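Local coordinates for protein 5-cytosine DNA methyltransferase (Entamoeba histolytica, PDB 3QV2) that probably transfers a methyl group from S-adenosyl-L-methionine to carbon 5 of cytosine in DNA or tRNA, as Dnmt2-type methyltransferases do, at residues Ser18-Leu23 with Gln303-Ser308; Lys230-Phe235 with Arg272-Asn277. All blocks are in the same frame, centred on the assembly; numbering follows the deposited sequence.

Contact 1 of 2, residues Ser18-Leu23 with Gln303-Ser308; sequences SGIGGL and QCLGNS. With SAH (S-adenosyl-L-homocysteine), chain B.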
loop_
_atom_site.group_PDB
_atom_site.type_symbol
_atom_site.label_atom_id
_atom_site.label_comp_id
_atom_site.label_asym_id
_atom_site.label_seq_id
_atom_site.Cartn_x
_atom_site.Cartn_y
_atom_site.Cartn_z
ATOM N N SER A 18 6.401 -7.932 -2.464
ATOM C CA SER A 18 5.694 -7.378 -3.618
ATOM C C SER A 18 4.172 -7.345 -3.490
ATOM O O SER A 18 3.520 -6.471 -4.060
ATOM C CB SER A 18 6.096 -8.125 -4.893
ATOM O OG SER A 18 6.040 -9.527 -4.702
ATOM N N GLY A 19 3.606 -8.293 -2.750
ATOM C CA GLY A 19 2.164 -8.359 -2.595
ATOM C C GLY A 19 1.450 -8.456 -3.931
ATOM O O GLY A 19 1.666 -9.403 -4.687
ATOM N N ILE A 20 0.599 -7.477 -4.228
ATOM C CA ILE A 20 -0.141 -7.471 -5.487
ATOM C C ILE A 20 0.460 -6.503 -6.506
ATOM O O ILE A 20 -0.125 -6.258 -7.560
ATOM C CB ILE A 20 -1.633 -7.133 -5.279
ATOM C CG1 ILE A 20 -1.798 -5.691 -4.797
ATOM C CG2 ILE A 20 -2.274 -8.107 -4.301
ATOM C CD1 ILE A 20 -3.242 -5.281 -4.598
ATOM N N GLY A 21 1.626 -5.953 -6.181
ATOM C CA GLY A 21 2.348 -5.092 -7.102
ATOM C C GLY A 21 2.009 -3.619 -6.983
ATOM O O GLY A 21 2.017 -2.892 -7.975
ATOM N N GLY A 22 1.718 -3.173 -5.765
ATOM C CA GLY A 22 1.388 -1.780 -5.530
ATOM C C GLY A 22 2.547 -0.848 -5.829
ATOM O O GLY A 22 2.368 0.209 -6.434
ATOM N N LEU A 23 3.743 -1.240 -5.401
ATOM C CA LEU A 23 4.935 -0.427 -5.618
ATOM C C LEU A 23 5.275 -0.328 -7.102
ATOM O O LEU A 23 5.649 0.737 -7.593
ATOM C CB LEU A 23 6.123 -0.991 -4.841
ATOM C CG LEU A 23 5.917 -1.122 -3.332
ATOM C CD1 LEU A 23 7.144 -1.727 -2.675
ATOM C CD2 LEU A 23 5.588 0.228 -2.723
ATOM N N GLN A 303 -8.570 -8.935 1.393
ATOM C CA GLN A 303 -7.401 -9.063 2.255
ATOM C C GLN A 303 -6.147 -8.497 1.596
ATOM O O GLN A 303 -5.398 -7.738 2.215
ATOM C CB GLN A 303 -7.183 -10.526 2.643
ATOM C CG GLN A 303 -8.322 -11.117 3.461
ATOM C CD GLN A 303 -8.210 -12.620 3.621
ATOM O OE1 GLN A 303 -7.203 -13.222 3.249
ATOM N NE2 GLN A 303 -9.249 -13.234 4.175
ATOM N N CYS A 304 -5.925 -8.867 0.338
ATOM C CA CYS A 304 -4.777 -8.375 -0.412
ATOM C C CYS A 304 -4.859 -6.864 -0.603
ATOM O O CYS A 304 -3.889 -6.146 -0.361
ATOM C CB CYS A 304 -4.682 -9.072 -1.772
ATOM S SG CYS A 304 -4.303 -10.837 -1.681
ATOM N N LEU A 305 -6.023 -6.388 -1.030
ATOM C CA LEU A 305 -6.235 -4.960 -1.244
ATOM C C LEU A 305 -6.052 -4.165 0.045
ATOM O O LEU A 305 -5.446 -3.094 0.044
ATOM C CB LEU A 305 -7.623 -4.708 -1.836
ATOM C CG LEU A 305 -7.811 -5.157 -3.286
ATOM C CD1 LEU A 305 -9.288 -5.270 -3.640
ATOM C CD2 LEU A 305 -7.092 -4.207 -4.234
ATOM N N GLY A 306 -6.580 -4.696 1.143
ATOM C CA GLY A 306 -6.456 -4.050 2.436
ATOM C C GLY A 306 -5.008 -3.897 2.856
ATOM O O GLY A 306 -4.659 -2.981 3.600
ATOM N N ASN A 307 -4.159 -4.799 2.372
ATOM C CA ASN A 307 -2.739 -4.782 2.709
ATOM C C ASN A 307 -1.882 -4.045 1.682
ATOM O O ASN A 307 -0.664 -3.952 1.839
ATOM C CB ASN A 307 -2.217 -6.211 2.890
ATOM C CG ASN A 307 -2.704 -6.853 4.174
ATOM O OD1 ASN A 307 -2.825 -6.193 5.204
ATOM N ND2 ASN A 307 -2.987 -8.150 4.118
ATOM N N SER A 308 -2.516 -3.521 0.637
ATOM C CA SER A 308 -1.787 -2.859 -0.442
ATOM C C SER A 308 -1.434 -1.415 -0.093
ATOM O O SER A 308 -1.175 -1.094 1.066
ATOM C CB SER A 308 -2.585 -2.906 -1.747
ATOM O OG SER A 308 -3.738 -2.088 -1.668
HETATM N N SAH B . 2.827 -3.480 -0.925
HETATM C CA SAH B . 2.289 -4.742 -1.393
HETATM C CB SAH B . 1.926 -5.647 -0.223
HETATM C CG SAH B . 2.683 -5.500 1.074
HETATM S SD SAH B . 2.159 -6.530 2.460
HETATM C C SAH B . 1.095 -4.478 -2.275
HETATM O O SAH B . 0.183 -5.347 -2.373
HETATM O OXT SAH B . 1.011 -3.381 -2.925
HETATM C "C5'" SAH B . 3.553 -7.461 3.058
HETATM C "C4'" SAH B . 3.962 -8.674 2.306
HETATM O "O4'" SAH B . 5.197 -9.087 2.776
HETATM C "C3'" SAH B . 3.012 -9.758 2.564
HETATM O "O3'" SAH B . 2.306 -10.047 1.407
HETATM C "C2'" SAH B . 3.777 -10.906 2.978
HETATM O "O2'" SAH B . 3.406 -12.015 2.237
HETATM C "C1'" SAH B . 5.171 -10.547 2.702
HETATM N N9 SAH B . 6.077 -11.216 3.592
HETATM C C8 SAH B . 6.049 -11.343 4.925
HETATM N N7 SAH B . 7.127 -12.061 5.280
HETATM C C5 SAH B . 7.823 -12.380 4.162
HETATM C C6 SAH B . 8.999 -13.098 3.936
HETATM N N6 SAH B . 9.731 -13.680 5.034
HETATM N N1 SAH B . 9.429 -13.235 2.669
HETATM C C2 SAH B . 8.766 -12.704 1.633
HETATM N N3 SAH B . 7.638 -12.011 1.826
HETATM C C4 SAH B . 7.150 -11.838 3.068
#

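Contact 2 of 2, residues Lys230-Phe235 with Arg272-Asn277; sequences KRTCCF and RYFTPN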
loop_
_atom_site.group_PDB
_atom_site.type_symbol
_atom_site.label_atom_id
_atom_site.label_comp_id
_atom_site.label_asym_id
_atom_site.label_seq_id
_atom_site.Cartn_x
_atom_site.Cartn_y
_atom_site.Cartn_z
ATOM N N LYS A 230 -16.989 13.637 1.626
ATOM C CA LYS A 230 -15.581 14.028 1.558
ATOM C C LYS A 230 -14.631 12.892 1.188
ATOM O O LYS A 230 -13.825 13.026 0.266
ATOM C CB LYS A 230 -15.130 14.669 2.875
ATOM C CG LYS A 230 -15.639 16.084 3.083
ATOM C CD LYS A 230 -14.996 16.723 4.305
ATOM C CE LYS A 230 -15.464 18.159 4.496
ATOM N NZ LYS A 230 -14.812 18.802 5.671
ATOM N N ARG A 231 -14.726 11.777 1.905
ATOM C CA ARG A 231 -13.774 10.690 1.722
ATOM C C ARG A 231 -14.289 9.353 2.248
ATOM O O ARG A 231 -15.307 9.287 2.937
ATOM C CB ARG A 231 -12.452 11.027 2.415
ATOM C CG ARG A 231 -12.402 10.623 3.882
ATOM C CD ARG A 231 -13.442 11.364 4.714
ATOM N NE ARG A 231 -13.507 10.848 6.079
ATOM C CZ ARG A 231 -14.416 9.978 6.512
ATOM N NH1 ARG A 231 -15.354 9.526 5.690
ATOM N NH2 ARG A 231 -14.389 9.564 7.771
ATOM N N THR A 232 -13.566 8.290 1.909
ATOM C CA THR A 232 -13.818 6.964 2.454
ATOM C C THR A 232 -12.745 6.633 3.486
ATOM O O THR A 232 -11.623 7.135 3.406
ATOM C CB THR A 232 -13.789 5.896 1.353
ATOM O OG1 THR A 232 -12.544 5.972 0.647
ATOM C CG2 THR A 232 -14.933 6.108 0.373
ATOM N N CYS A 233 -13.086 5.789 4.455
ATOM C CA CYS A 233 -12.128 5.397 5.483
ATOM C C CYS A 233 -11.097 4.412 4.944
ATOM O O CYS A 233 -11.251 3.872 3.849
ATOM C CB CYS A 233 -12.840 4.806 6.702
ATOM S SG CYS A 233 -13.700 6.027 7.723
ATOM N N CYS A 234 -10.040 4.189 5.719
ATOM C CA CYS A 234 -8.986 3.266 5.325
ATOM C C CYS A 234 -9.522 1.847 5.162
ATOM O O CYS A 234 -10.113 1.288 6.085
ATOM C CB CYS A 234 -7.856 3.282 6.354
ATOM S SG CYS A 234 -6.499 2.142 6.000
ATOM N N PHE A 235 -9.321 1.272 3.981
ATOM C CA PHE A 235 -9.681 -0.120 3.746
ATOM C C PHE A 235 -8.585 -1.026 4.293
ATOM O O PHE A 235 -7.420 -0.890 3.924
ATOM C CB PHE A 235 -9.874 -0.386 2.250
ATOM C CG PHE A 235 -11.096 0.268 1.664
ATOM C CD1 PHE A 235 -12.354 -0.274 1.868
ATOM C CD2 PHE A 235 -10.982 1.410 0.889
ATOM C CE1 PHE A 235 -13.478 0.319 1.323
ATOM C CE2 PHE A 235 -12.103 2.007 0.340
ATOM C CZ PHE A 235 -13.352 1.459 0.558
ATOM N N ARG A 272 -24.278 -0.919 1.073
ATOM C CA ARG A 272 -23.489 -2.038 0.569
ATOM C C ARG A 272 -22.007 -1.798 0.807
ATOM O O ARG A 272 -21.570 -0.656 0.949
ATOM C CB ARG A 272 -23.734 -2.243 -0.928
ATOM C CG ARG A 272 -23.194 -1.127 -1.810
ATOM C CD ARG A 272 -23.226 -1.516 -3.281
ATOM N NE ARG A 272 -22.848 -0.404 -4.149
ATOM C CZ ARG A 272 -21.606 -0.160 -4.558
ATOM N NH1 ARG A 272 -20.613 -0.951 -4.178
ATOM N NH2 ARG A 272 -21.359 0.876 -5.346
ATOM N N TYR A 273 -21.233 -2.877 0.852
ATOM C CA TYR A 273 -19.785 -2.756 0.900
ATOM C C TYR A 273 -19.293 -2.304 -0.463
ATOM O O TYR A 273 -19.943 -2.551 -1.479
ATOM C CB TYR A 273 -19.128 -4.095 1.240
ATOM C CG TYR A 273 -19.595 -4.726 2.532
ATOM C CD1 TYR A 273 -19.171 -4.238 3.760
ATOM C CD2 TYR A 273 -20.443 -5.824 2.521
ATOM C CE1 TYR A 273 -19.592 -4.819 4.944
ATOM C CE2 TYR A 273 -20.869 -6.412 3.694
ATOM C CZ TYR A 273 -20.441 -5.905 4.902
ATOM O OH TYR A 273 -20.866 -6.493 6.070
ATOM N N PHE A 274 -18.148 -1.634 -0.486
ATOM C CA PHE A 274 -17.474 -1.366 -1.746
ATOM C C PHE A 274 -16.936 -2.686 -2.283
ATOM O O PHE A 274 -16.476 -3.532 -1.515
ATOM C CB PHE A 274 -16.331 -0.370 -1.552
ATOM C CG PHE A 274 -16.789 1.030 -1.241
ATOM C CD1 PHE A 274 -17.194 1.880 -2.257
ATOM C CD2 PHE A 274 -16.800 1.500 0.063
ATOM C CE1 PHE A 274 -17.610 3.170 -1.980
ATOM C CE2 PHE A 274 -17.214 2.790 0.347
ATOM C CZ PHE A 274 -17.620 3.626 -0.677
ATOM N N THR A 275 -17.001 -2.869 -3.597
ATOM C CA THR A 275 -16.505 -4.094 -4.213
ATOM C C THR A 275 -14.983 -4.081 -4.269
ATOM O O THR A 275 -14.367 -3.022 -4.162
ATOM C CB THR A 275 -17.049 -4.264 -5.642
ATOM O OG1 THR A 275 -16.409 -3.321 -6.511
ATOM C CG2 THR A 275 -18.553 -4.048 -5.669
ATOM N N PRO A 276 -14.368 -5.262 -4.432
ATOM C CA PRO A 276 -12.910 -5.332 -4.568
ATOM C C PRO A 276 -12.417 -4.417 -5.686
ATOM O O PRO A 276 -11.409 -3.726 -5.531
ATOM C CB PRO A 276 -12.668 -6.795 -4.942
ATOM C CG PRO A 276 -13.824 -7.528 -4.355
ATOM C CD PRO A 276 -14.996 -6.595 -4.457
ATOM N N ASN A 277 -13.139 -4.418 -6.802
ATOM C CA ASN A 277 -12.771 -3.619 -7.962
ATOM C C ASN A 277 -12.807 -2.124 -7.663
ATOM O O ASN A 277 -12.011 -1.353 -8.200
ATOM C CB ASN A 277 -13.685 -3.952 -9.145
ATOM C CG ASN A 277 -13.180 -3.378 -10.454
ATOM O OD1 ASN A 277 -13.735 -2.411 -10.977
ATOM N ND2 ASN A 277 -12.119 -3.971 -10.989
#

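Contact 1 of 2, residues Ser18-Leu23 with Gln303-Ser308
Ile20 meets Cys304, Leu305 and Ser308 through apolar contacts alone, and its two branches divide the work. The CG2 methyl of Ile20 lies 3.6 Å from CB of Cys304, while the other branch, CG1 and CD1, runs toward the helix end, where Ile20 CD1 touches Ser308 CB at 3.8 Å and Leu305 CD2 at 4.0 Å. With CG1 set between its own backbone N and carbonyl carbon (chi1 66°), a beta-branched residue can reach both ways at once. Ile50 of helix 45-55 packs on Ile20 and Cys304 alike.

Polar bonds of 18-23 go to the bound product. Residues 18-21 form the glycine-rich turn that follows strand 11-16 and leads into helix 22-29 of the Rossmann-like methyltransferase fold. Here Ile20 N gives a straight bond of 2.9 Å to O of S-adenosyl-L-homocysteine, and Gly22 N a weak one to OXT, so both carboxylate oxygens are held by backbone. Gly19 CA lies 3.6 Å from CB of the ligand, a closeness that a residue without a side chain permits.

Within 303-308, Ser308 OG donates to Leu305 O (2.6 Å), aimed at a lone pair of that carbonyl, in its plane, and the same oxygen also accepts from Ser308 N. His283 ND1 is a further partner of the hydroxyl.

Contact 2 of 2, residues Lys230-Phe235 with Arg272-Asn277
Thr232 is the first residue of 230-235 to touch the other segment: its CG2 methyl lies 3.8 Å from CZ of Phe274, at the far end of that ring. Threonine suits the place because its two branches part company. CG2 stands beside the backbone N and meets the aromatic ring, whereas OG1, set between N and the carbonyl carbon (chi1 55°), bonds to Asn168 ND2 and Pro167 O. Cys233 contributes its backbone: its carbonyl O lies over one face of the Phe235 ring, 3.8 Å above the plane and nearer the ring's margin than its middle.

Phe235 then brings its CZ end to Phe274, with CZ 3.5 Å from Phe274 CD2. Phe274 CD2 sits in the plane of the Phe235 ring, at its edge, yet Phe235 CZ approaches the Phe274 ring obliquely. The ring planes are perpendicular (90°) and their centroids 5.6 Å apart. Tyr239 meets Phe235 edge-to-face and also bonds through OH to Phe274 N. The side chain of Phe235 lies about 12 Å from the bound S-adenosyl-L-homocysteine, in what is probably the smaller, target-recognition part of a C5-methyltransferase. Since no hydrogen bond crosses between the two segments, their direct contact depends on the van der Waals fit of two phenylalanines and a methyl.

How the contacts relate
From the N terminus, strand 11-16 leads into 18-23, whose partner, 303-308, comes only near the end of the chain; contact 1 thus closes a loop of some 280 residues. Contact 2 lies nested within it: 230-235, following strand 224-226, meets 272-277 across 36 intervening residues that contain no helix. Contact 1 ties the cofactor-binding turn of the Rossmann-like sheet to helix 298-306, and contact 2 joins the loop after strand 224-226 to the start of helix 276-282. These two helices are consecutive in the chain and pack together, Leu305 CD1 lying 3.2 Å from Pro276 O. Arg170 also joins the two contacts, bonding to Gly306 O and Phe235 O.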